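Local coordinates for protein thymidylate synthase A (Bacillus subtilis, PDB 1BKP) that catalyses the reductive methylation of dUMP to dTMP, with methylenetetrahydrofolate as both methyl donor and reductant, giving DNA synthesis its thymidylate, at residues N188-N191 with V192-N196; Y195-L198 with Q199-A203. All blocks are in the same frame, centred on the assembly; numbering follows the deposited sequence.

Contact 1. Residues N188-N191 with V192-N196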
loop_
_atom_site.group_PDB
_atom_site.type_symbol
_atom_site.label_atom_id
_atom_site.label_comp_id
_atom_site.label_asym_id
_atom_site.label_seq_id
_atom_site.Cartn_x
_atom_site.Cartn_y
_atom_site.Cartn_z
ATOM N N ASN A 188 -4.959 12.496 -10.363
ATOM C CA ASN A 188 -4.358 12.780 -9.072
ATOM C C ASN A 188 -4.925 14.007 -8.279
ATOM O O ASN A 188 -5.234 13.870 -7.046
ATOM C CB ASN A 188 -2.847 12.918 -9.238
ATOM C CG ASN A 188 -2.156 13.197 -7.927
ATOM O OD1 ASN A 188 -1.720 14.310 -7.700
ATOM N ND2 ASN A 188 -1.909 12.132 -7.133
ATOM N N PRO A 189 -5.076 15.179 -8.921
ATOM C CA PRO A 189 -5.600 16.314 -8.088
ATOM C C PRO A 189 -6.951 16.085 -7.499
ATOM O O PRO A 189 -7.200 16.408 -6.330
ATOM C CB PRO A 189 -5.535 17.531 -9.039
ATOM C CG PRO A 189 -4.441 17.144 -10.108
ATOM C CD PRO A 189 -4.726 15.636 -10.308
ATOM N N PHE A 190 -7.821 15.428 -8.262
ATOM C CA PHE A 190 -9.185 15.105 -7.819
ATOM C C PHE A 190 -9.105 14.108 -6.616
ATOM O O PHE A 190 -9.813 14.252 -5.615
ATOM C CB PHE A 190 -9.839 14.447 -8.998
ATOM C CG PHE A 190 -11.270 14.084 -8.818
ATOM C CD1 PHE A 190 -12.309 14.997 -9.158
ATOM C CD2 PHE A 190 -11.608 12.801 -8.438
ATOM C CE1 PHE A 190 -13.629 14.582 -9.115
ATOM C CE2 PHE A 190 -12.974 12.379 -8.392
ATOM C CZ PHE A 190 -13.955 13.265 -8.731
ATOM N N ASN A 191 -8.313 13.045 -6.774
ATOM C CA ASN A 191 -8.164 11.980 -5.764
ATOM C C ASN A 191 -7.497 12.434 -4.464
ATOM O O ASN A 191 -7.986 12.115 -3.382
ATOM C CB ASN A 191 -7.358 10.849 -6.373
ATOM C CG ASN A 191 -8.176 9.974 -7.290
ATOM O OD1 ASN A 191 -9.421 9.782 -7.108
ATOM N ND2 ASN A 191 -7.511 9.412 -8.256
ATOM N N VAL A 192 -6.511 13.347 -4.552
ATOM C CA VAL A 192 -5.771 13.808 -3.388
ATOM C C VAL A 192 -6.752 14.672 -2.546
ATOM O O VAL A 192 -6.855 14.476 -1.309
ATOM C CB VAL A 192 -4.604 14.614 -3.802
ATOM C CG1 VAL A 192 -3.945 15.345 -2.622
ATOM C CG2 VAL A 192 -3.528 13.698 -4.388
ATOM N N PHE A 193 -7.495 15.563 -3.216
ATOM C CA PHE A 193 -8.480 16.398 -2.451
ATOM C C PHE A 193 -9.568 15.537 -1.804
ATOM O O PHE A 193 -9.822 15.629 -0.627
ATOM C CB PHE A 193 -9.135 17.420 -3.409
ATOM C CG PHE A 193 -10.274 18.210 -2.749
ATOM C CD1 PHE A 193 -9.995 19.173 -1.805
ATOM C CD2 PHE A 193 -11.616 17.955 -3.071
ATOM C CE1 PHE A 193 -11.064 19.910 -1.176
ATOM C CE2 PHE A 193 -12.676 18.661 -2.464
ATOM C CZ PHE A 193 -12.411 19.626 -1.535
ATOM N N GLN A 194 -10.092 14.579 -2.561
ATOM C CA GLN A 194 -11.209 13.757 -2.160
ATOM C C GLN A 194 -10.912 12.946 -0.894
ATOM O O GLN A 194 -11.738 12.948 0.019
ATOM C CB GLN A 194 -11.527 12.858 -3.336
ATOM C CG GLN A 194 -12.245 11.593 -3.107
ATOM C CD GLN A 194 -12.471 10.838 -4.455
ATOM O OE1 GLN A 194 -13.579 10.859 -5.022
ATOM N NE2 GLN A 194 -11.437 10.249 -4.967
ATOM N N TYR A 195 -9.727 12.366 -0.789
ATOM C CA TYR A 195 -9.414 11.573 0.416
ATOM C C TYR A 195 -9.113 12.415 1.643
ATOM O O TYR A 195 -9.320 11.950 2.812
ATOM C CB TYR A 195 -8.384 10.417 0.130
ATOM C CG TYR A 195 -9.134 9.218 -0.368
ATOM C CD1 TYR A 195 -9.556 9.124 -1.736
ATOM C CD2 TYR A 195 -9.488 8.168 0.530
ATOM C CE1 TYR A 195 -10.299 8.025 -2.196
ATOM C CE2 TYR A 195 -10.242 7.076 0.111
ATOM C CZ TYR A 195 -10.638 7.022 -1.273
ATOM O OH TYR A 195 -11.407 5.939 -1.643
ATOM N N ASN A 196 -8.637 13.654 1.429
ATOM C CA ASN A 196 -8.430 14.523 2.589
ATOM C C ASN A 196 -9.822 14.923 3.173
ATOM O O ASN A 196 -10.033 15.011 4.427
ATOM C CB ASN A 196 -7.634 15.778 2.168
ATOM C CG ASN A 196 -7.245 16.603 3.361
ATOM O OD1 ASN A 196 -7.894 17.552 3.617
ATOM N ND2 ASN A 196 -6.267 16.136 4.189
#

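Contact 2. Residues Y195-L198 with Q199-A203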
loop_
_atom_site.group_PDB
_atom_site.type_symbol
_atom_site.label_atom_id
_atom_site.label_comp_id
_atom_site.label_asym_id
_atom_site.label_seq_id
_atom_site.Cartn_x
_atom_site.Cartn_y
_atom_site.Cartn_z
ATOM N N TYR A 195 -9.727 12.366 -0.789
ATOM C CA TYR A 195 -9.414 11.573 0.416
ATOM C C TYR A 195 -9.113 12.415 1.643
ATOM O O TYR A 195 -9.320 11.950 2.812
ATOM C CB TYR A 195 -8.384 10.417 0.130
ATOM C CG TYR A 195 -9.134 9.218 -0.368
ATOM C CD1 TYR A 195 -9.556 9.124 -1.736
ATOM C CD2 TYR A 195 -9.488 8.168 0.530
ATOM C CE1 TYR A 195 -10.299 8.025 -2.196
ATOM C CE2 TYR A 195 -10.242 7.076 0.111
ATOM C CZ TYR A 195 -10.638 7.022 -1.273
ATOM O OH TYR A 195 -11.407 5.939 -1.643
ATOM N N ASN A 196 -8.637 13.654 1.429
ATOM C CA ASN A 196 -8.430 14.523 2.589
ATOM C C ASN A 196 -9.822 14.923 3.173
ATOM O O ASN A 196 -10.033 15.011 4.427
ATOM C CB ASN A 196 -7.634 15.778 2.168
ATOM C CG ASN A 196 -7.245 16.603 3.361
ATOM O OD1 ASN A 196 -7.894 17.552 3.617
ATOM N ND2 ASN A 196 -6.267 16.136 4.189
ATOM N N VAL A 197 -10.803 15.113 2.289
ATOM C CA VAL A 197 -12.169 15.407 2.790
ATOM C C VAL A 197 -12.665 14.207 3.661
ATOM O O VAL A 197 -13.127 14.388 4.778
ATOM C CB VAL A 197 -13.173 15.706 1.613
ATOM C CG1 VAL A 197 -14.585 16.001 2.194
ATOM C CG2 VAL A 197 -12.663 16.936 0.926
ATOM N N LEU A 198 -12.356 12.982 3.234
ATOM C CA LEU A 198 -12.787 11.832 3.992
ATOM C C LEU A 198 -12.075 11.866 5.393
ATOM O O LEU A 198 -12.696 11.513 6.389
ATOM C CB LEU A 198 -12.381 10.534 3.289
ATOM C CG LEU A 198 -12.823 9.247 3.994
ATOM C CD1 LEU A 198 -14.404 9.111 3.963
ATOM C CD2 LEU A 198 -12.112 8.053 3.237
ATOM N N GLN A 199 -10.797 12.259 5.438
ATOM C CA GLN A 199 -10.089 12.337 6.700
ATOM C C GLN A 199 -10.826 13.282 7.646
ATOM O O GLN A 199 -10.979 12.964 8.876
ATOM C CB GLN A 199 -8.683 12.864 6.525
ATOM C CG GLN A 199 -7.856 12.698 7.782
ATOM C CD GLN A 199 -6.435 13.164 7.580
ATOM O OE1 GLN A 199 -6.152 13.780 6.574
ATOM N NE2 GLN A 199 -5.537 12.914 8.559
ATOM N N ARG A 200 -11.101 14.499 7.145
ATOM C CA ARG A 200 -11.825 15.516 7.926
ATOM C C ARG A 200 -13.190 15.037 8.371
ATOM O O ARG A 200 -13.575 15.271 9.545
ATOM C CB ARG A 200 -11.923 16.830 7.132
ATOM C CG ARG A 200 -10.454 17.415 6.868
ATOM C CD ARG A 200 -10.446 18.647 5.956
ATOM N NE ARG A 200 -9.050 18.992 5.729
ATOM C CZ ARG A 200 -8.454 20.058 6.236
ATOM N NH1 ARG A 200 -9.149 20.988 6.923
ATOM N NH2 ARG A 200 -7.189 20.230 5.983
ATOM N N MET A 201 -13.940 14.335 7.517
ATOM C CA MET A 201 -15.266 13.828 7.934
ATOM C C MET A 201 -15.180 12.857 9.106
ATOM O O MET A 201 -15.926 12.968 10.106
ATOM C CB MET A 201 -15.919 13.060 6.804
ATOM C CG MET A 201 -16.429 14.073 5.681
ATOM S SD MET A 201 -16.866 13.099 4.200
ATOM C CE MET A 201 -18.391 12.276 4.641
ATOM N N ILE A 202 -14.236 11.915 8.969
ATOM C CA ILE A 202 -14.111 10.811 9.932
ATOM C C ILE A 202 -13.533 11.322 11.238
ATOM O O ILE A 202 -13.984 10.945 12.289
ATOM C CB ILE A 202 -13.378 9.457 9.356
ATOM C CG1 ILE A 202 -14.343 8.703 8.385
ATOM C CG2 ILE A 202 -12.991 8.521 10.613
ATOM C CD1 ILE A 202 -13.735 7.595 7.602
ATOM N N ALA A 203 -12.582 12.222 11.175
ATOM C CA ALA A 203 -12.018 12.760 12.402
ATOM C C ALA A 203 -13.130 13.523 13.208
ATOM O O ALA A 203 -13.193 13.420 14.466
ATOM C CB ALA A 203 -10.895 13.731 12.031
#

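Contact 1. Residues N188-N191 with V192-N196
Val192 N donates to Asn188 O at 2.9 Å, the shortest of four successive i to i+4 backbone bonds in the opening turns of helix 188-206. Phe193 N to Pro189 O follows at 3.2 Å, then Gln194 N to Phe190 O at 3.1 Å and Tyr195 N to Asn191 O at 3.1 Å. The last carbonyl also meets the ring edge of Tyr195, with CD1 3.8 Å from Asn191 O. The side chains of Asn191 and Gln194 run alongside each other, their amide planes 27° apart. The Asn188 side chain swings out anti to the backbone N (chi1 -179°), which brings its amide against one methyl of Val192, ND2 to CG2 3.6 Å, while ND2 itself donates to Asn182 OD1. Val192 CG2 also sits 3.2 Å from Asn188 O. Farther out, Phe190 packs on Thr66 and Ala67 of helix 64-75, Phe193 on Trp64, and Val192 on Phe3 of helix 3-17. Apolar surfaces thus seat the helix, whereas Asn191 looks toward the active site: its side chain comes within about 5 Å of that of Cys160, consistent with its predicted part in binding dUMP. The bond from Asn188 is consistent with a second-shell role, probably helping to place Asn182, another residue predicted to bind dUMP, in a site shared between the subunits.

Contact 2. Residues Y195-L198 with Q199-A203
Asn196 and Arg200, one helical turn apart, join through a side-chain bond: Arg200 NE donates to Asn196 OD1 at 2.8 Å with an N-H...O angle of 159°. The arginine chain, extended from CG to NE, runs past the asparagine, and the carboxamide meets the edge of the guanidinium with the two planes 55° apart. A chi1 of -172° carries the Asn196 amide toward the C-terminal end of the helix, where Arg200 follows. Asn196 ND2 donates to Asn51 OD1, and Arg200 NH2 adds a weak bond to that same oxygen. With an alanine in place of Arg200 there is no NE to offer Asn196 OD1, so that oxygen would probably be left without its mate and the amide freer to turn about its bond to Asn51. The arginine is partly exposed and marks the side of the contact nearer solvent. Gln199, by contrast, is buried and firmly tied: NE2 donates to Leu173 O and Glu212 O, on strands 172-183 and 209-223, parallel neighbours that helix 188-206 connects as a beta-alpha-beta crossover, so one amide pins the helix to both strands. Regular i to i+4 backbone bonds continue through these turns, with Met201 N to Val197 O at 2.9 Å and Ile202 N to Leu198 O at 3.0 Å. The tightly packed face lies toward Leu198, whose CD1 touches Ile202 CD1 at 4.0 Å; the two side chains run alongside each other and both rest on Trp166 of strand 161-169. Val197 CG1 and Met201 SD make a second apolar touch at 4.2 Å, with Met201 CG 3.4 Å from Val197 O, and the Met201 side chain also packs on Leu72 and Phe256.

Along the chain, helices 3-17 and 64-75 and strand 161-169 precede the unit of strand 172-183, helix 188-206 and strand 209-223; both contacts lie on its helix. Neither contact closes a loop: each is made between successive turns of one helix. They overlap end to end, since contact 2 begins at Tyr195 and Asn196, where contact 1 finishes; they neither nest nor cross, and their centres are about 11 Å apart. The turns of contact 1 lie beside the catalytic cysteine and against helices 3-17 and 64-75. Contact 2 carries the helix onward over strand 161-169. At the junction, Tyr195 OH is hydrogen-bonded to Trp75 NE1, joining the shared turn to helix 64-75.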